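Local structure of putative nucleotide-diphospho-sugar transferase (Desulfovibrio desulfuricans subsp. desulfuricans, 3CGX) at residues N199-T204 with A217-N222; N190-D193 with D197-V200; Q41-G46 with V107-D112. The protein is a putative nucleotide-diphospho-sugar transferase of the GT-A type, which would be expected to transfer a sugar from a nucleotide-diphospho-sugar donor. All coordinates share one frame; numbering follows the deposited sequence. Where two conformers were deposited one is given.

Interaction 1: N199-T204 with A217-N222; sequences NVLYRT and ALLREN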
ATOM      1  N   ASN A 199      12.511  -5.698  12.166  1.00 19.24           N
ATOM      2  CA  ASN A 199      13.188  -5.303  13.401  1.00 18.12           C
ATOM      3  C   ASN A 199      13.052  -3.794  13.681  1.00 21.99           C
ATOM      4  O   ASN A 199      12.766  -3.372  14.821  1.00 20.07           O
ATOM      5  CB  ASN A 199      14.648  -5.713  13.342  1.00 19.13           C
ATOM      6  CG  ASN A 199      15.420  -5.330  14.576  1.00 23.08           C
ATOM      7  OD1 ASN A 199      15.953  -4.222  14.633  1.00 19.59           O
ATOM      8  ND2 ASN A 199      15.597  -6.278  15.524  1.00 20.11           N
ATOM      9  N   VAL A 200      13.226  -2.989  12.642  1.00 23.88           N
ATOM     10  CA  VAL A 200      13.087  -1.515  12.772  1.00 22.88           C
ATOM     11  C   VAL A 200      11.639  -1.148  13.052  1.00 23.54           C
ATOM     12  O   VAL A 200      11.375  -0.304  13.940  1.00 25.28           O
ATOM     13  CB  VAL A 200      13.575  -0.768  11.510  1.00 22.55           C
ATOM     14  CG1 VAL A 200      13.245   0.745  11.609  1.00 24.59           C
ATOM     15  CG2 VAL A 200      15.065  -1.056  11.244  1.00 22.08           C
ATOM     16  N   LEU A 201      10.710  -1.800  12.355  1.00 22.02           N
ATOM     17  CA  LEU A 201       9.268  -1.560  12.560  1.00 24.15           C
ATOM     18  C   LEU A 201       8.957  -1.749  14.043  1.00 26.39           C
ATOM     19  O   LEU A 201       8.275  -0.928  14.687  1.00 28.85           O
ATOM     20  CB  LEU A 201       8.371  -2.489  11.734  1.00 25.18           C
ATOM     21  CG  LEU A 201       6.833  -2.439  11.882  1.00 25.13           C
ATOM     22  CD1 LEU A 201       6.211  -1.118  11.336  1.00 22.11           C
ATOM     23  CD2 LEU A 201       6.142  -3.664  11.195  1.00 26.42           C
ATOM     24  N   TYR A 202       9.473  -2.848  14.575  1.00 21.61           N
ATOM     25  CA  TYR A 202       9.245  -3.255  15.983  1.00 19.69           C
ATOM     26  C   TYR A 202       9.870  -2.292  16.967  1.00 24.32           C
ATOM     27  O   TYR A 202       9.215  -1.807  17.890  1.00 25.47           O
ATOM     28  CB  TYR A 202       9.810  -4.680  16.227  1.00 20.78           C
ATOM     29  CG  TYR A 202       9.584  -5.261  17.636  1.00 19.65           C
ATOM     30  CD1 TYR A 202       8.324  -5.196  18.248  1.00 20.67           C
ATOM     31  CD2 TYR A 202      10.605  -5.910  18.310  1.00 23.94           C
ATOM     32  CE1 TYR A 202       8.113  -5.744  19.506  1.00 23.19           C
ATOM     33  CE2 TYR A 202      10.402  -6.460  19.571  1.00 26.02           C
ATOM     34  CZ  TYR A 202       9.145  -6.355  20.154  1.00 20.23           C
ATOM     35  OH  TYR A 202       8.951  -6.915  21.367  1.00 18.67           O
ATOM     36  N   ARG A 203      11.124  -1.949  16.748  1.00 22.80           N
ATOM     37  CA  ARG A 203      11.843  -1.210  17.762  1.00 23.95           C
ATOM     38  C   ARG A 203      11.528   0.288  17.787  1.00 28.96           C
ATOM     39  O   ARG A 203      11.675   0.925  18.823  1.00 34.49           O
ATOM     40  CB  ARG A 203      13.309  -1.440  17.621  1.00 26.02           C
ATOM     41  CG  ARG A 203      13.680  -2.895  18.012  1.00 24.26           C
ATOM     42  CD  ARG A 203      14.998  -3.263  17.486  1.00 28.93           C
ATOM     43  NE  ARG A 203      16.034  -2.586  18.205  1.00 26.58           N
ATOM     44  CZ  ARG A 203      17.237  -2.337  17.695  1.00 35.28           C
ATOM     45  NH1 ARG A 203      17.550  -2.688  16.440  1.00 32.53           N
ATOM     46  NH2 ARG A 203      18.129  -1.733  18.434  1.00 29.46           N
ATOM     47  N   THR A 204      11.088   0.829  16.668  1.00 28.50           N
ATOM     48  CA  THR A 204      10.763   2.261  16.586  1.00 31.48           C
ATOM     49  C   THR A 204       9.294   2.573  16.875  1.00 31.80           C
ATOM     50  O   THR A 204       8.911   3.736  16.972  1.00 37.41           O
ATOM     51  CB  THR A 204      11.148   2.819  15.198  1.00 33.40           C
ATOM     52  OG1 THR A 204      10.323   2.213  14.180  1.00 32.28           O
ATOM     53  CG2 THR A 204      12.662   2.579  14.916  1.00 27.29           C
ATOM     54  N   ALA A 217       1.194  -6.717  18.389  1.00 23.02           N
ATOM     55  CA  ALA A 217       1.025  -7.846  19.333  1.00 23.51           C
ATOM     56  C   ALA A 217       1.800  -9.092  18.855  1.00 21.55           C
ATOM     57  O   ALA A 217       2.419  -9.821  19.662  1.00 19.59           O
ATOM     58  CB  ALA A 217      -0.485  -8.204  19.565  1.00 21.15           C
ATOM     59  N   LEU A 218       1.709  -9.407  17.574  0.70 20.20           N
ATOM     60  CA  LEU A 218       2.485 -10.467  16.970  0.70 21.19           C
ATOM     61  C   LEU A 218       3.987 -10.297  17.085  0.70 20.84           C
ATOM     62  O   LEU A 218       4.705 -11.219  17.287  0.70 20.92           O
ATOM     63  CB  LEU A 218       2.186 -10.550  15.502  0.70 25.10           C
ATOM     64  CG  LEU A 218       1.453 -11.729  14.997  0.70 28.43           C
ATOM     65  CD1 LEU A 218       2.141 -13.017  15.393  0.70 27.98           C
ATOM     66  CD2 LEU A 218       0.165 -11.569  15.652  0.70 28.43           C
ATOM     67  N   LEU A 219       4.439  -9.093  16.881  1.00 19.39           N
ATOM     68  CA  LEU A 219       5.873  -8.771  16.983  1.00 20.31           C
ATOM     69  C   LEU A 219       6.381  -8.998  18.397  1.00 20.05           C
ATOM     70  O   LEU A 219       7.446  -9.557  18.594  1.00 20.39           O
ATOM     71  CB  LEU A 219       6.184  -7.335  16.540  1.00 20.15           C
ATOM     72  CG  LEU A 219       5.781  -6.897  15.115  1.00 24.80           C
ATOM     73  CD1 LEU A 219       6.047  -5.398  14.869  1.00 22.97           C
ATOM     74  CD2 LEU A 219       6.478  -7.718  14.078  1.00 19.87           C
ATOM     75  N   ARG A 220       5.589  -8.566  19.380  1.00 19.35           N
ATOM     76  CA  ARG A 220       5.921  -8.706  20.801  1.00 20.62           C
ATOM     77  C   ARG A 220       6.044 -10.197  21.166  1.00 19.32           C
ATOM     78  O   ARG A 220       6.968 -10.624  21.894  1.00 17.71           O
ATOM     79  CB  ARG A 220       4.847  -7.941  21.620  1.00 20.35           C
ATOM     80  CG  ARG A 220       5.183  -7.646  23.003  1.00 35.95           C
ATOM     81  CD  ARG A 220       4.120  -6.695  23.488  1.00 40.43           C
ATOM     82  NE  ARG A 220       2.810  -7.345  23.448  1.00 48.98           N
ATOM     83  CZ  ARG A 220       1.662  -6.742  23.134  1.00 51.40           C
ATOM     84  NH1 ARG A 220       1.643  -5.456  22.789  1.00 49.46           N
ATOM     85  NH2 ARG A 220       0.531  -7.445  23.142  1.00 39.85           N
ATOM     86  N   GLU A 221       5.126 -11.002  20.636  0.70 18.78           N
ATOM     87  CA  GLU A 221       5.180 -12.462  20.822  0.70 19.00           C
ATOM     88  C   GLU A 221       6.459 -13.027  20.256  0.70 19.81           C
ATOM     89  O   GLU A 221       6.982 -14.017  20.764  0.70 20.52           O
ATOM     90  CB  GLU A 221       4.041 -13.209  20.113  0.70 19.55           C
ATOM     91  CG  GLU A 221       2.707 -13.080  20.706  0.70 35.10           C
ATOM     92  CD  GLU A 221       1.643 -13.829  19.893  0.70 44.35           C
ATOM     93  OE1 GLU A 221       1.987 -14.747  19.084  0.70 43.80           O
ATOM     94  OE2 GLU A 221       0.458 -13.480  20.083  0.70 53.20           O
ATOM     95  N   ASN A 222       6.934 -12.386  19.189  1.00 19.90           N
ATOM     96  CA  ASN A 222       8.140 -12.831  18.480  1.00 19.77           C
ATOM     97  C   ASN A 222       9.382 -12.048  18.891  1.00 20.05           C
ATOM     98  O   ASN A 222      10.414 -12.054  18.198  1.00 19.45           O
ATOM     99  CB  ASN A 222       7.876 -12.818  16.956  1.00 20.43           C
ATOM    100  CG  ASN A 222       7.037 -14.004  16.521  1.00 21.56           C
ATOM    101  OD1 ASN A 222       7.556 -15.097  16.382  1.00 21.27           O
ATOM    102  ND2 ASN A 222       5.708 -13.799  16.375  1.00 19.17           N
TER
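The Tyr202 ring lies along Leu219, and the two side chains run past each other in opposite directions. Tyr202 CD1 meets Leu219 CB at 3.5 Å. Leu219 CD1 reaches back to the base of the tyrosine and sits 4.0 Å from Tyr202 CA. With CG anti to the backbone N (chi1 -177°), the ring extends across to the backbone of helix 214-221. The carbonyl oxygen of Leu219 lies over one ring face, displaced toward the rim. At the far end, Tyr202 OH is 3.6 Å from Arg220 CA. That hydroxyl is hydrogen-bonded to Asp223, the first residue of helix 223-226, so the ring is held by a polar bond at its end as well as by packing along its length. Leu201 approaches from beside the tyrosine and crosses Leu219 at about a right angle. Leu201 CD2 touches Leu219 CD1 at 4.1 Å. No hydrogen bond joins the two segments. Ile226 touches both Tyr202 and Leu219, and Leu35 of helix 29-47 also packs on Leu219. The axes of the short segments 199-204 and 217-221 approach to 10.4 Å, at 101° between their directions. This is near-perpendicular helix-helix packing in the C-terminal helical part of the chain, outside the central sheet.

Interaction 2: N190-D193 with D197-V200; sequences NDVD and DLNV
The amide of Asn190 and the carboxylate of Asp197 stand almost perpendicular, their planes 82° apart. Asn190 ND2 lies over a face of the carboxylate and donates from well above its plane. The bond from Asn190 ND2 to Asp197 OD1 is 3.1 Å long and nearly straight (170°); the acceptor lies in the plane of the amide. The other carboxylate oxygen is used close to its own plane: the backbone N of Asp193 reaches Asp197 OD2 on the anti side at 3.0 Å. The backbone N of Thr194 also donates to Asp197 OD2, so two consecutive amides grip one oxygen. Thr194 immediately precedes helix 195-204, and Asp197 is the third residue of that helix. An acidic side chain turned back to the N-cap amide is the reciprocal half of a capping box, and its negative charge would probably favour the helix start. Asp197 has CG beside its backbone N (chi1 -63°), which turns the carboxylate back toward the loop. A water ties the same asparagine to the helix backbone, accepting from Asn190 ND2 at 2.6 Å and donating to Asp197 O at 2.9 Å. The rest of the contact is apolar. Val192 CG1 packs against Leu198 CD1 at 3.9 Å, while Phe39 and Leu35 of helix 29-47 touch Val192 and Leu198 respectively.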
ATOM      1  N   ASN A 190       9.156   3.566   5.090  1.00 23.95           N
ATOM      2  CA  ASN A 190       9.736   2.211   4.797  1.00 25.67           C
ATOM      3  C   ASN A 190       8.708   1.114   4.644  1.00 24.60           C
ATOM      4  O   ASN A 190       7.884   0.879   5.519  1.00 27.07           O
ATOM      5  CB  ASN A 190      10.746   1.758   5.867  1.00 29.92           C
ATOM      6  CG  ASN A 190      11.721   0.614   5.370  1.00 33.48           C
ATOM      7  OD1 ASN A 190      12.227   0.616   4.219  1.00 31.59           O
ATOM      8  ND2 ASN A 190      12.019  -0.321   6.269  1.00 32.78           N
ATOM      9  N   ASP A 191       8.789   0.444   3.504  1.00 23.58           N
ATOM     10  CA  ASP A 191       8.053  -0.787   3.233  1.00 27.31           C
ATOM     11  C   ASP A 191       8.727  -1.858   4.078  1.00 27.39           C
ATOM     12  O   ASP A 191       9.960  -1.878   4.193  1.00 29.57           O
ATOM     13  CB  ASP A 191       8.118  -1.226   1.750  1.00 31.14           C
ATOM     14  CG  ASP A 191       7.344  -0.271   0.772  1.00 35.59           C
ATOM     15  OD1 ASP A 191       6.103  -0.164   0.835  1.00 35.35           O
ATOM     16  OD2 ASP A 191       7.986   0.335  -0.106  1.00 40.22           O
ATOM     17  N   VAL A 192       7.940  -2.765   4.639  1.00 24.48           N
ATOM     18  CA  VAL A 192       8.492  -3.832   5.447  1.00 24.61           C
ATOM     19  C   VAL A 192       8.589  -5.100   4.583  1.00 25.16           C
ATOM     20  O   VAL A 192       7.588  -5.753   4.292  1.00 27.30           O
ATOM     21  CB  VAL A 192       7.690  -4.048   6.771  1.00 26.65           C
ATOM     22  CG1 VAL A 192       8.316  -5.211   7.582  1.00 25.86           C
ATOM     23  CG2 VAL A 192       7.628  -2.743   7.607  1.00 24.26           C
ATOM     24  N   ASP A 193       9.810  -5.379   4.144  1.00 24.73           N
ATOM     25  CA  ASP A 193      10.145  -6.494   3.229  1.00 26.36           C
ATOM     26  C   ASP A 193      11.003  -7.574   3.916  1.00 26.14           C
ATOM     27  O   ASP A 193      10.741  -8.739   3.784  1.00 28.60           O
ATOM     28  CB  ASP A 193      10.908  -5.940   2.019  1.00 29.14           C
ATOM     29  CG  ASP A 193      11.350  -7.038   0.989  1.00 41.12           C
ATOM     30  OD1 ASP A 193      10.540  -7.970   0.719  1.00 54.62           O
ATOM     31  OD2 ASP A 193      12.498  -6.925   0.417  1.00 52.87           O
ATOM     32  N   ASP A 197      13.911  -4.856   8.172  1.00 21.08           N
ATOM     33  CA  ASP A 197      12.822  -3.897   8.149  1.00 20.76           C
ATOM     34  C   ASP A 197      11.826  -4.174   9.296  1.00 21.94           C
ATOM     35  O   ASP A 197      11.299  -3.241   9.920  1.00 22.71           O
ATOM     36  CB  ASP A 197      12.041  -3.963   6.822  1.00 18.97           C
ATOM     37  CG  ASP A 197      12.852  -3.602   5.624  1.00 23.93           C
ATOM     38  OD1 ASP A 197      13.778  -2.804   5.714  1.00 23.19           O
ATOM     39  OD2 ASP A 197      12.523  -4.109   4.578  1.00 22.22           O
ATOM     40  N   LEU A 198      11.576  -5.467   9.554  1.00 20.21           N
ATOM     41  CA  LEU A 198      10.648  -5.890  10.622  1.00 20.60           C
ATOM     42  C   LEU A 198      11.204  -5.500  12.005  1.00 22.20           C
ATOM     43  O   LEU A 198      10.458  -5.058  12.921  1.00 22.00           O
ATOM     44  CB  LEU A 198      10.383  -7.401  10.572  1.00 18.79           C
ATOM     45  CG  LEU A 198       9.219  -7.968  11.392  1.00 19.64           C
ATOM     46  CD1 LEU A 198       7.897  -7.558  10.710  1.00 17.95           C
ATOM     47  CD2 LEU A 198       9.247  -9.514  11.551  1.00 20.83           C
ATOM     48  N   ASN A 199      12.511  -5.698  12.166  1.00 19.24           N
ATOM     49  CA  ASN A 199      13.188  -5.303  13.401  1.00 18.12           C
ATOM     50  C   ASN A 199      13.052  -3.794  13.681  1.00 21.99           C
ATOM     51  O   ASN A 199      12.766  -3.372  14.821  1.00 20.07           O
ATOM     52  CB  ASN A 199      14.648  -5.713  13.342  1.00 19.13           C
ATOM     53  CG  ASN A 199      15.420  -5.330  14.576  1.00 23.08           C
ATOM     54  OD1 ASN A 199      15.953  -4.222  14.633  1.00 19.59           O
ATOM     55  ND2 ASN A 199      15.597  -6.278  15.524  1.00 20.11           N
ATOM     56  N   VAL A 200      13.226  -2.989  12.642  1.00 23.88           N
ATOM     57  CA  VAL A 200      13.087  -1.515  12.772  1.00 22.88           C
ATOM     58  C   VAL A 200      11.639  -1.148  13.052  1.00 23.54           C
ATOM     59  O   VAL A 200      11.375  -0.304  13.940  1.00 25.28           O
ATOM     60  CB  VAL A 200      13.575  -0.768  11.510  1.00 22.55           C
ATOM     61  CG1 VAL A 200      13.245   0.745  11.609  1.00 24.59           C
ATOM     62  CG2 VAL A 200      15.065  -1.056  11.244  1.00 22.08           C
TER
HETATM   63  O   HOH W   1      11.009  -0.701   8.604  1.00 23.33           O

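Interaction 3: Q41-G46 with V107-D112; sequences QDMLQG and VLMGSD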
ATOM      1  N   GLN A  41      -5.000  -6.321   7.695  1.00 26.28           N
ATOM      2  CA  GLN A  41      -6.083  -6.096   8.662  1.00 25.81           C
ATOM      3  C   GLN A  41      -5.968  -4.800   9.408  1.00 29.26           C
ATOM      4  O   GLN A  41      -6.937  -4.069   9.557  1.00 27.46           O
ATOM      5  CB  GLN A  41      -6.156  -7.228   9.688  1.00 27.11           C
ATOM      6  CG  GLN A  41      -6.649  -8.486   9.074  1.00 27.17           C
ATOM      7  CD  GLN A  41      -6.565  -9.676  10.000  1.00 36.31           C
ATOM      8  OE1 GLN A  41      -6.562 -10.789   9.519  1.00 24.43           O
ATOM      9  NE2 GLN A  41      -6.483  -9.451  11.343  1.00 29.02           N
ATOM     10  N   ASP A  42      -4.791  -4.516   9.923  1.00 25.14           N
ATOM     11  CA  ASP A  42      -4.595  -3.299  10.670  1.00 24.40           C
ATOM     12  C   ASP A  42      -4.774  -2.059   9.813  1.00 26.61           C
ATOM     13  O   ASP A  42      -5.423  -1.089  10.247  1.00 27.19           O
ATOM     14  CB  ASP A  42      -3.204  -3.240  11.340  1.00 25.03           C
ATOM     15  CG  ASP A  42      -3.029  -4.277  12.447  1.00 31.31           C
ATOM     16  OD1 ASP A  42      -4.024  -4.851  12.876  1.00 28.34           O
ATOM     17  OD2 ASP A  42      -1.880  -4.528  12.836  1.00 30.63           O
HETATM   18  N   MSE A  43      -4.192  -2.062   8.612  1.00 23.79           N
HETATM   19  CA  MSE A  43      -4.336  -0.894   7.716  1.00 25.33           C
HETATM   20  C   MSE A  43      -5.797  -0.672   7.326  1.00 26.32           C
HETATM   21  O   MSE A  43      -6.263   0.474   7.318  1.00 23.75           O
HETATM   22  CB  MSE A  43      -3.450  -1.035   6.478  1.00 24.10           C
HETATM   23  CG  MSE A  43      -1.939  -1.029   6.771  1.00 23.70           C
HETATM   24 SE   MSE A  43      -0.913  -1.170   5.169  0.75 27.61          SE
HETATM   25  CE  MSE A  43      -1.225   0.661   4.491  1.00 26.24           C
ATOM     26  N   LEU A  44      -6.511  -1.749   7.049  1.00 25.74           N
ATOM     27  CA  LEU A  44      -7.943  -1.690   6.674  1.00 26.63           C
ATOM     28  C   LEU A  44      -8.796  -1.057   7.758  1.00 32.66           C
ATOM     29  O   LEU A  44      -9.668  -0.214   7.473  1.00 29.83           O
ATOM     30  CB  LEU A  44      -8.478  -3.081   6.270  1.00 30.67           C
ATOM     31  CG  LEU A  44      -9.948  -3.184   5.856  1.00 37.18           C
ATOM     32  CD1 LEU A  44     -10.131  -2.424   4.549  1.00 41.50           C
ATOM     33  CD2 LEU A  44     -10.440  -4.679   5.760  1.00 39.23           C
ATOM     34  N   GLN A  45      -8.516  -1.419   9.003  1.00 29.41           N
ATOM     35  CA  GLN A  45      -9.221  -0.859  10.133  1.00 34.52           C
ATOM     36  C   GLN A  45      -9.069   0.662  10.168  1.00 34.98           C
ATOM     37  O   GLN A  45     -10.048   1.397  10.393  1.00 32.88           O
ATOM     38  CB  GLN A  45      -8.729  -1.521  11.433  1.00 33.44           C
ATOM     39  CG  GLN A  45      -9.373  -0.999  12.679  1.00 45.49           C
ATOM     40  CD  GLN A  45      -8.998  -1.841  13.884  1.00 57.78           C
ATOM     41  OE1 GLN A  45      -7.949  -2.514  13.907  1.00 64.73           O
ATOM     42  NE2 GLN A  45      -9.857  -1.832  14.879  1.00 61.79           N
ATOM     43  N   GLY A  46      -7.853   1.122   9.934  1.00 32.46           N
ATOM     44  CA  GLY A  46      -7.544   2.538   9.831  1.00 32.72           C
ATOM     45  C   GLY A  46      -8.164   3.234   8.600  1.00 35.48           C
ATOM     46  O   GLY A  46      -8.802   4.279   8.718  1.00 36.11           O
ATOM     47  N   VAL A 107      -6.526   8.073  -4.408  1.00 21.48           N
ATOM     48  CA  VAL A 107      -5.184   7.679  -3.978  1.00 21.02           C
ATOM     49  C   VAL A 107      -5.065   6.153  -4.032  1.00 22.05           C
ATOM     50  O   VAL A 107      -5.998   5.412  -3.710  1.00 24.58           O
ATOM     51  CB  VAL A 107      -4.762   8.251  -2.557  1.00 23.09           C
ATOM     52  CG1 VAL A 107      -4.811   9.824  -2.541  1.00 22.57           C
ATOM     53  CG2 VAL A 107      -5.609   7.699  -1.511  1.00 28.97           C
ATOM     54  N   LEU A 108      -3.914   5.698  -4.501  1.00 21.81           N
ATOM     55  CA  LEU A 108      -3.618   4.271  -4.571  1.00 25.25           C
ATOM     56  C   LEU A 108      -2.397   4.006  -3.676  1.00 22.94           C
ATOM     57  O   LEU A 108      -1.378   4.665  -3.769  1.00 24.06           O
ATOM     58  CB  LEU A 108      -3.408   3.854  -6.037  1.00 25.04           C
ATOM     59  CG  LEU A 108      -3.154   2.392  -6.435  1.00 24.36           C
ATOM     60  CD1 LEU A 108      -3.395   2.223  -7.968  1.00 21.43           C
ATOM     61  CD2 LEU A 108      -1.767   1.966  -6.055  1.00 20.90           C
HETATM   62  N   MSE A 109      -2.509   3.028  -2.796  1.00 20.25           N
HETATM   63  CA  MSE A 109      -1.427   2.706  -1.919  1.00 21.39           C
HETATM   64  C   MSE A 109      -1.272   1.241  -1.710  1.00 23.41           C
HETATM   65  O   MSE A 109      -2.217   0.473  -1.888  1.00 23.06           O
HETATM   66  CB  MSE A 109      -1.691   3.374  -0.583  1.00 25.32           C
HETATM   67  CG  MSE A 109      -2.855   2.810   0.187  1.00 27.38           C
HETATM   68 SE   MSE A 109      -3.230   4.054   1.712  0.75 28.49          SE
HETATM   69  CE  MSE A 109      -1.621   3.804   2.730  1.00 25.74           C
ATOM     70  N   GLY A 110      -0.073   0.866  -1.299  1.00 22.73           N
ATOM     71  CA  GLY A 110       0.248  -0.526  -1.050  1.00 23.85           C
ATOM     72  C   GLY A 110      -0.013  -0.962   0.387  1.00 23.41           C
ATOM     73  O   GLY A 110      -0.485  -0.192   1.232  1.00 25.78           O
ATOM     74  N   SER A 111       0.331  -2.207   0.664  1.00 21.16           N
ATOM     75  CA  SER A 111      -0.035  -2.802   1.934  1.00 23.20           C
ATOM     76  C   SER A 111       1.162  -3.292   2.751  1.00 26.18           C
ATOM     77  O   SER A 111       1.007  -4.165   3.617  1.00 25.69           O
ATOM     78  CB  SER A 111      -0.983  -3.995   1.671  1.00 23.26           C
ATOM     79  OG  SER A 111      -0.552  -4.778   0.596  1.00 21.98           O
ATOM     80  N   ASP A 112       2.318  -2.700   2.487  1.00 27.65           N
ATOM     81  CA  ASP A 112       3.594  -3.082   3.146  1.00 28.72           C
ATOM     82  C   ASP A 112       4.071  -2.053   4.167  1.00 26.54           C
ATOM     83  O   ASP A 112       5.214  -2.113   4.594  1.00 26.87           O
ATOM     84  CB  ASP A 112       4.714  -3.237   2.074  1.00 28.16           C
ATOM     85  CG  ASP A 112       4.413  -4.340   1.098  1.00 39.88           C
ATOM     86  OD1 ASP A 112       4.199  -5.503   1.531  1.00 37.62           O
ATOM     87  OD2 ASP A 112       4.279  -4.026  -0.094  1.00 42.24           O
TER
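Met43, built as selenomethionine, lays its selenium and terminal methyl against the chain that leaves strand 105-109. Met43 SE lies 3.7 Å from Ser111 CA. This is a helix-on-sheet contact of the Rossmann-like GT-A fold. Helix 29-47 belongs to the beta-alpha-beta crossover between strands 5-11 and 53-58, and strand 105-109 pairs with 5-11 on its other side. Met43 has CG anti to its carbonyl carbon (chi1 -65°) and extends from the helix until the bend at chi3 (73°). That bend swings CE toward Met109 and Gly110. There it meets the methyl of Met109, also a selenomethionine, tip to tip, with Met43 CE to Met109 CE at 3.6 Å. Met109 is likewise bent at its last torsion. Its backbone is hydrogen-bonded to Leu8 and Phe10 of strand 5-11, which fixes the base of this side chain, and Leu47 of the helix touches it too. Phe9 and Ile113 also pack on Met43. No hydrogen bond crosses between the two segments, so van der Waals contact, methyl to methyl and with the backbone, carries the join. The turn after the strand has polar ties elsewhere. Ser111 OG is hydrogen-bonded to Phe10 O and Tyr36 OH, and Asp112 OD1 forms a salt bridge with Lys20. In GT-A enzymes the loop after this strand commonly carries the DXD-type acidic motif, so Asp112 may belong to the equivalent site. The carbonyl oxygens of Gly110 and Ser111 are buried by the contact and have no hydrogen-bond partner in the model. Met43 CE lies 3.4 Å from Gly110 O.

Interactions 1 and 2 share helix 195-204 through Asn199 and Val200, and their centres are 10 Å apart. They touch at Leu219 CD2 to Leu198 CD1 (3.7 Å) and at Leu201 CD2 to Val192 CG2 (4.0 Å). Interaction 2 meets interaction 3 through a probable backbone hydrogen bond, Val192 N to Asp112 O at 2.8 Å. Interactions 1 and 3 do not touch; their nearest atoms are about 7 Å apart. The loop 190-193 thus links the C-terminal helices to segment 107-112. Asp112, Asp191 and Asp140 gather near that junction. A bound imidazole, probably from the crystallisation liquor, lies about 3 Å from the Asp112 side chain, consistent with a pocket there.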